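Local coordinates for protein hypoxanthine-guanine phosphoribosyltransferase (Leishmania tarentolae, PDB 1PZM) that probably converts hypoxanthine and guanine to IMP and GMP in purine salvage, transferring the phosphoribosyl group from phosphoribosyl pyrophosphate, at residues A[69-74]-A[150-155]; A[121-126]-A[139-144]; A[154-159]-A[165-170]. All blocks are in the same frame, centred on the assembly; numbering follows the deposited sequence.

Interaction 1 (A[69-74]-A[150-155]); sequences FIFTAD and KTVVLL
The ring of F71 and the side chain of L154 meet face to methylene: L154 CB sits 3.8 Å from the centroid of the F71 ring and only 3° off the ring normal, a CH-pi contact. Leucine suits this place because its CB can rest on the ring while its branches cover the rim, CD1 coming to 3.9 Å from F71 CE1. V152 approaches at the ring edge, near its plane, with its CG2 4.0 Å from F71 CZ; a short, beta-branched valine fits a strand and fills that edge. The backbone closes in as well, L154 N lying 3.6 Å from F71 CE2.

In F71, CG is turned away from the backbone N (chi1 -180°), beside the carbonyl carbon, which carries the long, flat side chain out from helix 69-81 across the gap. V152 on the strand and L154 at the corner where the chain turns point to the helix, V153 between them away.

In the next shell, V124, V171 and T37 also touch F71. F69, T72 and A73 pack on the second subunit, and D74 pairs with R77 of that chain as well as with its own R77. No hydrogen bond crosses between 69-74 and 150-155, so this buried joint between helix and parallel sheet depends on close apolar fit and the weak attraction of C-H groups for the aromatic face.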
loop_
_atom_site.group_PDB
_atom_site.type_symbol
_atom_site.label_atom_id
_atom_site.label_comp_id
_atom_site.label_asym_id
_atom_site.label_seq_id
_atom_site.Cartn_x
_atom_site.Cartn_y
_atom_site.Cartn_z
ATOM N N PHE A 69 -3.159 3.868 0.100
ATOM C CA PHE A 69 -2.406 2.602 0.037
ATOM C C PHE A 69 -3.043 1.375 0.680
ATOM O O PHE A 69 -2.890 0.243 0.144
ATOM C CB PHE A 69 -0.916 2.734 0.445
ATOM C CG PHE A 69 -0.627 2.533 1.921
ATOM C CD1 PHE A 69 0.122 1.425 2.340
ATOM C CD2 PHE A 69 -1.001 3.511 2.875
ATOM C CE1 PHE A 69 0.468 1.251 3.704
ATOM C CE2 PHE A 69 -0.691 3.354 4.227
ATOM C CZ PHE A 69 0.020 2.202 4.650
ATOM N N ILE A 70 -3.684 1.524 1.831
ATOM C CA ILE A 70 -4.348 0.338 2.401
ATOM C C ILE A 70 -5.567 -0.155 1.608
ATOM O O ILE A 70 -5.693 -1.348 1.316
ATOM C CB ILE A 70 -4.628 0.519 3.901
ATOM C CG1 ILE A 70 -3.241 0.536 4.617
ATOM C CG2 ILE A 70 -5.558 -0.657 4.441
ATOM C CD1 ILE A 70 -3.205 0.953 6.054
ATOM N N PHE A 71 -6.413 0.791 1.209
ATOM C CA PHE A 71 -7.599 0.504 0.402
ATOM C C PHE A 71 -7.178 -0.165 -0.896
ATOM O O PHE A 71 -7.806 -1.125 -1.319
ATOM C CB PHE A 71 -8.366 1.817 0.141
ATOM C CG PHE A 71 -9.625 1.634 -0.686
ATOM C CD1 PHE A 71 -10.545 0.622 -0.391
ATOM C CD2 PHE A 71 -9.908 2.545 -1.723
ATOM C CE1 PHE A 71 -11.685 0.455 -1.164
ATOM C CE2 PHE A 71 -11.111 2.414 -2.474
ATOM C CZ PHE A 71 -11.972 1.371 -2.207
ATOM N N THR A 72 -6.112 0.358 -1.530
ATOM C CA THR A 72 -5.600 -0.233 -2.755
ATOM C C THR A 72 -5.152 -1.732 -2.528
ATOM O O THR A 72 -5.442 -2.624 -3.329
ATOM C CB THR A 72 -4.379 0.591 -3.316
ATOM O OG1 THR A 72 -4.776 1.942 -3.659
ATOM C CG2 THR A 72 -3.980 0.003 -4.624
ATOM N N ALA A 73 -4.379 -1.975 -1.468
ATOM C CA ALA A 73 -3.898 -3.329 -1.164
ATOM C C ALA A 73 -5.059 -4.285 -1.013
ATOM O O ALA A 73 -4.967 -5.438 -1.452
ATOM C CB ALA A 73 -3.103 -3.319 0.118
ATOM N N ASP A 74 -6.119 -3.828 -0.335
ATOM C CA ASP A 74 -7.260 -4.720 -0.039
ATOM C C ASP A 74 -8.188 -4.833 -1.289
ATOM O O ASP A 74 -8.591 -5.904 -1.675
ATOM C CB ASP A 74 -8.053 -4.125 1.141
ATOM C CG ASP A 74 -7.333 -4.291 2.490
ATOM O OD1 ASP A 74 -6.171 -4.839 2.527
ATOM O OD2 ASP A 74 -7.879 -3.896 3.568
ATOM N N LYS A 150 -12.011 5.496 -14.795
ATOM C CA LYS A 150 -13.061 5.421 -13.795
ATOM C C LYS A 150 -12.433 5.739 -12.427
ATOM O O LYS A 150 -11.200 5.713 -12.288
ATOM C CB LYS A 150 -13.756 4.047 -13.761
ATOM C CG LYS A 150 -14.594 3.646 -15.010
ATOM C CD LYS A 150 -15.927 4.408 -15.165
ATOM C CE LYS A 150 -16.470 4.230 -16.603
ATOM N NZ LYS A 150 -17.360 5.378 -17.042
ATOM N N THR A 151 -13.282 6.097 -11.452
ATOM C CA THR A 151 -12.811 6.414 -10.118
ATOM C C THR A 151 -13.492 5.568 -9.099
ATOM O O THR A 151 -14.757 5.430 -9.116
ATOM C CB THR A 151 -13.083 7.894 -9.777
ATOM O OG1 THR A 151 -14.507 8.184 -9.996
ATOM C CG2 THR A 151 -12.362 8.805 -10.736
ATOM N N VAL A 152 -12.699 5.056 -8.163
ATOM C CA VAL A 152 -13.280 4.364 -7.016
ATOM C C VAL A 152 -12.802 5.076 -5.735
ATOM O O VAL A 152 -11.598 5.417 -5.608
ATOM C CB VAL A 152 -12.907 2.849 -7.013
ATOM C CG1 VAL A 152 -11.344 2.639 -7.062
ATOM C CG2 VAL A 152 -13.524 2.125 -5.796
ATOM N N VAL A 153 -13.717 5.303 -4.791
ATOM C CA VAL A 153 -13.399 6.076 -3.582
ATOM C C VAL A 153 -13.974 5.315 -2.392
ATOM O O VAL A 153 -15.184 4.971 -2.419
ATOM C CB VAL A 153 -14.119 7.520 -3.675
ATOM C CG1 VAL A 153 -13.956 8.334 -2.376
ATOM C CG2 VAL A 153 -13.566 8.350 -4.864
ATOM N N LEU A 154 -13.205 5.142 -1.316
ATOM C CA LEU A 154 -13.760 4.360 -0.185
ATOM C C LEU A 154 -14.811 5.184 0.530
ATOM O O LEU A 154 -15.944 4.714 0.771
ATOM C CB LEU A 154 -12.655 3.870 0.810
ATOM C CG LEU A 154 -13.135 3.087 2.048
ATOM C CD1 LEU A 154 -13.968 1.828 1.696
ATOM C CD2 LEU A 154 -11.909 2.739 2.953
ATOM N N LEU A 155 -14.448 6.443 0.829
ATOM C CA LEU A 155 -15.312 7.315 1.607
ATOM C C LEU A 155 -15.616 8.538 0.791
ATOM O O LEU A 155 -14.749 9.347 0.497
ATOM C CB LEU A 155 -14.627 7.730 2.913
ATOM C CG LEU A 155 -14.242 6.622 3.870
ATOM C CD1 LEU A 155 -13.606 7.290 5.076
ATOM C CD2 LEU A 155 -15.538 5.836 4.262
#

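Interaction 2 (A[121-126]-A[139-144]); sequences IMLVED and RFMLAK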
loop_
_atom_site.group_PDB
_atom_site.type_symbol
_atom_site.label_atom_id
_atom_site.label_comp_id
_atom_site.label_asym_id
_atom_site.label_seq_id
_atom_site.Cartn_x
_atom_site.Cartn_y
_atom_site.Cartn_z
ATOM N N ILE A 121 -7.992 2.455 -17.021
ATOM C CA ILE A 121 -7.418 2.905 -15.750
ATOM C C ILE A 121 -8.477 3.322 -14.726
ATOM O O ILE A 121 -9.559 3.802 -15.072
ATOM C CB ILE A 121 -6.389 4.044 -15.960
ATOM C CG1 ILE A 121 -7.067 5.297 -16.457
ATOM C CG2 ILE A 121 -5.212 3.632 -16.885
ATOM C CD1 ILE A 121 -6.093 6.465 -16.518
ATOM N N MET A 122 -8.136 3.108 -13.459
ATOM C CA MET A 122 -9.039 3.383 -12.359
ATOM C C MET A 122 -8.294 4.109 -11.255
ATOM O O MET A 122 -7.320 3.548 -10.641
ATOM C CB MET A 122 -9.600 2.085 -11.789
ATOM C CG MET A 122 -10.629 2.369 -10.676
ATOM S SD MET A 122 -11.571 0.947 -10.186
ATOM C CE MET A 122 -12.675 0.869 -11.716
ATOM N N LEU A 123 -8.734 5.338 -10.980
ATOM C CA LEU A 123 -8.134 6.114 -9.897
ATOM C C LEU A 123 -8.707 5.622 -8.592
ATOM O O LEU A 123 -9.958 5.462 -8.458
ATOM C CB LEU A 123 -8.422 7.618 -10.044
ATOM C CG LEU A 123 -7.645 8.348 -11.144
ATOM C CD1 LEU A 123 -8.256 9.697 -11.439
ATOM C CD2 LEU A 123 -6.183 8.484 -10.730
ATOM N N VAL A 124 -7.809 5.391 -7.620
ATOM C CA VAL A 124 -8.191 4.776 -6.357
ATOM C C VAL A 124 -7.918 5.798 -5.248
ATOM O O VAL A 124 -6.799 6.213 -5.035
ATOM C CB VAL A 124 -7.400 3.458 -6.053
ATOM C CG1 VAL A 124 -7.801 2.929 -4.654
ATOM C CG2 VAL A 124 -7.667 2.387 -7.133
ATOM N N GLU A 125 -8.983 6.219 -4.566
ATOM C CA GLU A 125 -8.864 7.275 -3.564
ATOM C C GLU A 125 -9.391 6.812 -2.221
ATOM O O GLU A 125 -10.392 6.065 -2.153
ATOM C CB GLU A 125 -9.731 8.447 -3.984
ATOM C CG GLU A 125 -9.183 9.289 -5.077
ATOM C CD GLU A 125 -8.544 10.546 -4.539
ATOM O OE1 GLU A 125 -7.607 10.452 -3.698
ATOM O OE2 GLU A 125 -9.030 11.638 -4.948
ATOM N N ASP A 126 -8.794 7.313 -1.147
ATOM C CA ASP A 126 -9.340 6.978 0.170
ATOM C C ASP A 126 -10.610 7.780 0.491
ATOM O O ASP A 126 -11.631 7.208 0.918
ATOM C CB ASP A 126 -8.302 7.165 1.268
ATOM C CG ASP A 126 -7.562 8.461 1.159
ATOM O OD1 ASP A 126 -7.829 9.291 0.272
ATOM O OD2 ASP A 126 -6.666 8.765 1.963
ATOM N N ARG A 139 -8.470 15.137 -14.845
ATOM C CA ARG A 139 -8.073 15.923 -16.017
ATOM C C ARG A 139 -6.688 15.496 -16.467
ATOM O O ARG A 139 -6.423 15.327 -17.669
ATOM C CB ARG A 139 -8.052 17.437 -15.710
ATOM C CG ARG A 139 -9.402 18.050 -15.296
ATOM C CD ARG A 139 -9.491 19.609 -15.328
ATOM N NE ARG A 139 -10.830 20.024 -14.876
ATOM C CZ ARG A 139 -11.862 20.277 -15.677
ATOM N NH1 ARG A 139 -11.733 20.224 -17.004
ATOM N NH2 ARG A 139 -13.030 20.624 -15.151
ATOM N N PHE A 140 -5.801 15.333 -15.493
ATOM C CA PHE A 140 -4.448 15.009 -15.795
ATOM C C PHE A 140 -4.295 13.595 -16.397
ATOM O O PHE A 140 -3.503 13.407 -17.322
ATOM C CB PHE A 140 -3.592 15.208 -14.562
ATOM C CG PHE A 140 -2.138 14.921 -14.795
ATOM C CD1 PHE A 140 -1.274 15.935 -15.171
ATOM C CD2 PHE A 140 -1.639 13.631 -14.629
ATOM C CE1 PHE A 140 0.087 15.670 -15.380
ATOM C CE2 PHE A 140 -0.289 13.348 -14.839
ATOM C CZ PHE A 140 0.585 14.371 -15.215
ATOM N N MET A 141 -5.037 12.609 -15.907
ATOM C CA MET A 141 -4.948 11.253 -16.471
ATOM C C MET A 141 -5.616 11.174 -17.864
ATOM O O MET A 141 -5.132 10.451 -18.739
ATOM C CB MET A 141 -5.506 10.184 -15.492
ATOM C CG MET A 141 -4.643 9.975 -14.226
ATOM S SD MET A 141 -2.921 9.577 -14.633
ATOM C CE MET A 141 -1.966 10.036 -13.096
ATOM N N LEU A 142 -6.698 11.937 -18.053
ATOM C CA LEU A 142 -7.457 12.010 -19.326
ATOM C C LEU A 142 -6.626 12.400 -20.552
ATOM O O LEU A 142 -6.836 11.875 -21.655
ATOM C CB LEU A 142 -8.670 12.967 -19.206
ATOM C CG LEU A 142 -9.879 12.389 -18.427
ATOM C CD1 LEU A 142 -10.940 13.423 -17.992
ATOM C CD2 LEU A 142 -10.542 11.219 -19.179
ATOM N N ALA A 143 -5.698 13.336 -20.355
ATOM C CA ALA A 143 -4.801 13.813 -21.420
ATOM C C ALA A 143 -3.679 12.815 -21.751
ATOM O O ALA A 143 -2.835 13.123 -22.587
ATOM C CB ALA A 143 -4.206 15.190 -21.065
ATOM N N LYS A 144 -3.657 11.644 -21.079
ATOM C CA LYS A 144 -2.755 10.517 -21.433
ATOM C C LYS A 144 -3.451 9.523 -22.404
ATOM O O LYS A 144 -2.883 8.487 -22.793
ATOM C CB LYS A 144 -2.276 9.772 -20.185
ATOM C CG LYS A 144 -1.441 10.594 -19.208
ATOM C CD LYS A 144 -1.016 9.715 -18.025
ATOM C CE LYS A 144 -0.183 10.463 -16.991
ATOM N NZ LYS A 144 1.188 10.777 -17.478
#
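M141, near the C-terminal end of helix 132-142, packs on I121 and L123 of strand 120-125, joining a helix to one face of the parallel sheet in the type I phosphoribosyltransferase fold. Strand 120-125, then, after the short strand 127-128, helix 132-142 and strand 148-156 follow in the chain, and the two long strands are parallel neighbours, so the helix forms the link of a beta-alpha-beta crossover.

The contact itself is apolar. I121 CD1 comes to 3.9 Å from M141 CB, the two side chains crossing at about a right angle, while L123 CD2 lies 4.1 Å from M141 CG. I121 and L123 are two residues apart on the strand and therefore face the helix together, whereas M122 between them points to the other side of the sheet and touches V152. The extended end of isoleucine and the branched end of leucine suit this covering role. In the unbranched methionine, CG stands opposite the carbonyl carbon (chi1 -69°), which places it toward L123. L62 of the adjoining strand, with L134 and M138 on earlier turns of the helix, continues the hydrophobic layer around L123.

Polar interactions lie within or beside the segments, none running from one to the other. Backbone bonds join I121 and L123 to strand 148-156, and K144 makes a salt bridge with D111. At the strand's end D126 touches the bound GMP, which is about 12 Å from the L123 side chain, so the contact lies behind the pocket rather than in it. Just after the helix, the chain turns with K144 N hydrogen-bonded to M141 O at 3.0 Å.

Interaction 3 (A[154-159]-A[165-170]); sequences LLDKPS and VLVDYP. With 5GP (guanosine-5'-monophosphate), chain C.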
loop_
_atom_site.group_PDB
_atom_site.type_symbol
_atom_site.label_atom_id
_atom_site.label_comp_id
_atom_site.label_asym_id
_atom_site.label_seq_id
_atom_site.Cartn_x
_atom_site.Cartn_y
_atom_site.Cartn_z
ATOM N N LEU A 154 -13.205 5.142 -1.316
ATOM C CA LEU A 154 -13.760 4.360 -0.185
ATOM C C LEU A 154 -14.811 5.184 0.530
ATOM O O LEU A 154 -15.944 4.714 0.771
ATOM C CB LEU A 154 -12.655 3.870 0.810
ATOM C CG LEU A 154 -13.135 3.087 2.048
ATOM C CD1 LEU A 154 -13.968 1.828 1.696
ATOM C CD2 LEU A 154 -11.909 2.739 2.953
ATOM N N LEU A 155 -14.448 6.443 0.829
ATOM C CA LEU A 155 -15.312 7.315 1.607
ATOM C C LEU A 155 -15.616 8.538 0.791
ATOM O O LEU A 155 -14.749 9.347 0.497
ATOM C CB LEU A 155 -14.627 7.730 2.913
ATOM C CG LEU A 155 -14.242 6.622 3.870
ATOM C CD1 LEU A 155 -13.606 7.290 5.076
ATOM C CD2 LEU A 155 -15.538 5.836 4.262
ATOM N N ASP A 156 -16.883 8.712 0.436
ATOM C CA ASP A 156 -17.276 9.916 -0.325
ATOM C C ASP A 156 -17.985 10.840 0.626
ATOM O O ASP A 156 -18.972 10.416 1.277
ATOM C CB ASP A 156 -18.216 9.498 -1.481
ATOM C CG ASP A 156 -18.318 10.555 -2.554
ATOM O OD1 ASP A 156 -19.256 10.481 -3.389
ATOM O OD2 ASP A 156 -17.469 11.486 -2.623
ATOM N N LYS A 157 -17.567 12.119 0.658
ATOM C CA LYS A 157 -18.282 13.163 1.404
ATOM C C LYS A 157 -18.910 14.174 0.448
ATOM O O LYS A 157 -18.417 15.336 0.327
ATOM C CB LYS A 157 -17.347 13.865 2.445
ATOM C CG LYS A 157 -16.709 12.861 3.461
ATOM C CD LYS A 157 -15.946 13.557 4.656
ATOM C CE LYS A 157 -14.762 14.243 4.196
ATOM N NZ LYS A 157 -13.680 14.544 5.292
ATOM N N PRO A 158 -20.025 13.792 -0.205
ATOM C CA PRO A 158 -20.612 14.655 -1.246
ATOM C C PRO A 158 -21.142 15.992 -0.710
ATOM O O PRO A 158 -21.252 17.006 -1.469
ATOM C CB PRO A 158 -21.719 13.776 -1.883
ATOM C CG PRO A 158 -22.093 12.705 -0.820
ATOM C CD PRO A 158 -20.804 12.545 -0.014
ATOM N N SER A 159 -21.426 16.061 0.585
ATOM C CA SER A 159 -21.913 17.359 1.086
ATOM C C SER A 159 -20.765 18.375 1.108
ATOM O O SER A 159 -21.011 19.502 1.272
ATOM C CB SER A 159 -22.583 17.277 2.463
ATOM O OG SER A 159 -21.667 16.823 3.468
ATOM N N VAL A 165 -17.693 16.421 -9.981
ATOM C CA VAL A 165 -16.984 15.281 -10.586
ATOM C C VAL A 165 -17.766 13.972 -10.581
ATOM O O VAL A 165 -18.550 13.664 -9.636
ATOM C CB VAL A 165 -15.541 14.956 -9.968
ATOM C CG1 VAL A 165 -14.633 16.168 -9.971
ATOM C CG2 VAL A 165 -15.633 14.301 -8.573
ATOM N N LEU A 166 -17.495 13.179 -11.625
ATOM C CA LEU A 166 -17.969 11.785 -11.693
ATOM C C LEU A 166 -17.198 10.851 -10.764
ATOM O O LEU A 166 -15.991 10.537 -11.054
ATOM C CB LEU A 166 -17.929 11.271 -13.151
ATOM C CG LEU A 166 -18.490 9.838 -13.361
ATOM C CD1 LEU A 166 -20.027 9.805 -13.179
ATOM C CD2 LEU A 166 -18.053 9.201 -14.743
ATOM N N VAL A 167 -17.840 10.421 -9.651
ATOM C CA VAL A 167 -17.292 9.253 -8.845
ATOM C C VAL A 167 -18.029 7.975 -9.205
ATOM O O VAL A 167 -19.208 7.797 -8.870
ATOM C CB VAL A 167 -17.353 9.405 -7.302
ATOM C CG1 VAL A 167 -16.955 8.099 -6.603
ATOM C CG2 VAL A 167 -16.392 10.469 -6.811
ATOM N N ASP A 168 -17.382 7.140 -9.997
ATOM C CA ASP A 168 -18.101 5.970 -10.544
ATOM C C ASP A 168 -18.402 4.963 -9.442
ATOM O O ASP A 168 -19.489 4.374 -9.440
ATOM C CB ASP A 168 -17.286 5.287 -11.626
ATOM C CG ASP A 168 -16.818 6.264 -12.658
ATOM O OD1 ASP A 168 -17.651 6.627 -13.508
ATOM O OD2 ASP A 168 -15.688 6.764 -12.656
ATOM N N TYR A 169 -17.441 4.770 -8.518
ATOM C CA TYR A 169 -17.659 3.760 -7.450
ATOM C C TYR A 169 -17.426 4.322 -6.037
ATOM O O TYR A 169 -16.382 4.092 -5.436
ATOM C CB TYR A 169 -16.801 2.512 -7.700
ATOM C CG TYR A 169 -17.036 1.868 -9.059
ATOM C CD1 TYR A 169 -18.050 0.901 -9.250
ATOM C CD2 TYR A 169 -16.192 2.165 -10.135
ATOM C CE1 TYR A 169 -18.256 0.334 -10.488
ATOM C CE2 TYR A 169 -16.371 1.588 -11.370
ATOM C CZ TYR A 169 -17.392 0.673 -11.545
ATOM O OH TYR A 169 -17.548 0.082 -12.772
ATOM N N PRO A 170 -18.404 5.013 -5.471
ATOM C CA PRO A 170 -18.229 5.541 -4.130
ATOM C C PRO A 170 -18.698 4.414 -3.198
ATOM O O PRO A 170 -19.917 4.142 -3.107
ATOM C CB PRO A 170 -19.206 6.694 -4.085
ATOM C CG PRO A 170 -20.327 6.358 -5.109
ATOM C CD PRO A 170 -19.761 5.257 -5.994
HETATM P P 5GP C . -10.456 17.332 -1.448
HETATM O O1P 5GP C . -11.528 16.413 -1.922
HETATM O O2P 5GP C . -10.997 18.582 -0.852
HETATM O O3P 5GP C . -9.708 17.723 -2.668
HETATM O "O5'" 5GP C . -9.512 16.543 -0.418
HETATM C "C5'" 5GP C . -8.305 17.102 0.118
HETATM C "C4'" 5GP C . -7.384 16.027 0.770
HETATM O "O4'" 5GP C . -7.758 15.685 2.113
HETATM C "C3'" 5GP C . -7.307 14.698 0.025
HETATM O "O3'" 5GP C . -5.980 14.166 0.034
HETATM C "C2'" 5GP C . -8.242 13.826 0.849
HETATM O "O2'" 5GP C . -7.958 12.473 0.634
HETATM C "C1'" 5GP C . -8.038 14.308 2.293
HETATM N N9 5GP C . -9.270 14.192 3.129
HETATM C C8 5GP C . -10.501 14.871 3.039
HETATM N N7 5GP C . -11.313 14.508 4.126
HETATM C C5 5GP C . -10.461 13.836 4.975
HETATM C C6 5GP C . -10.684 13.218 6.212
HETATM O O6 5GP C . -11.843 13.195 6.730
HETATM N N1 5GP C . -9.624 12.591 6.865
HETATM C C2 5GP C . -8.351 12.603 6.290
HETATM N N2 5GP C . -7.309 12.043 6.899
HETATM N N3 5GP C . -8.141 13.191 5.075
HETATM C C4 5GP C . -9.201 13.807 4.434
#
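This contact lies beside the part of the GMP pocket that meets the purine, where strand 148-156 of the phosphoribosyltransferase fold runs out beside strand 169-173 and presents K157 to the base. The two segments touch through D156. Its OD1 lies 3.9 Å from P170 CB, and its CB is 4.0 Å from the same proline carbon, so the aspartate meets one corner of the proline, the side chains crossing at a slant. V167 CG2 is more distant, 4.4 Å from D156 OD2.

In D156 a chi1 near 180° (-162°) swings the carboxylate, with OD1, toward P170. The carboxylate has a stronger polar partner in R161, with which OD2 forms a salt bridge; that pairing probably offsets the cost of burying the charge, leaving P170 and V167 to supply an apolar flank. P170, at the start of strand 169-173, has no N-H to donate and offers a compact apolar ring to the aspartate.

K157, the next residue, faces the nucleotide instead. A long, flexible lysine suits the task of reaching the base, and its chain bends at chi3 (-68°). NZ also donates to A177 O, which helps to hold it in place, while V179 O and I127 O are hydrogen-bonded to the nucleotide as well. On the guanine itself, K157 NZ bridges two acceptors, giving hydrogen bonds of 2.7 Å to O6 and 2.6 Å to N7 of GMP.

Overall arrangement
From the N terminus, helix 69-81 comes first, and interaction 1 closes a long loop by bringing 69-74 against 150-155 with 75 residues between them. Nested inside that loop is interaction 2, which closes only the short link from strand 120-125 to helix 132-142. Interaction 3 starts on L154 and L155, where interaction 1 ends, and closes the turn leading to strand 169-173. Strand 148-156 is the common element: it lies between strands 120-125 and 169-173, with L123 N bonded to K150 O on one side and Y169 N to T151 O on the other. Interactions 1 and 2 set helices 69-81 and 132-142 on the sheet; interaction 3 joins its strand ends near K157.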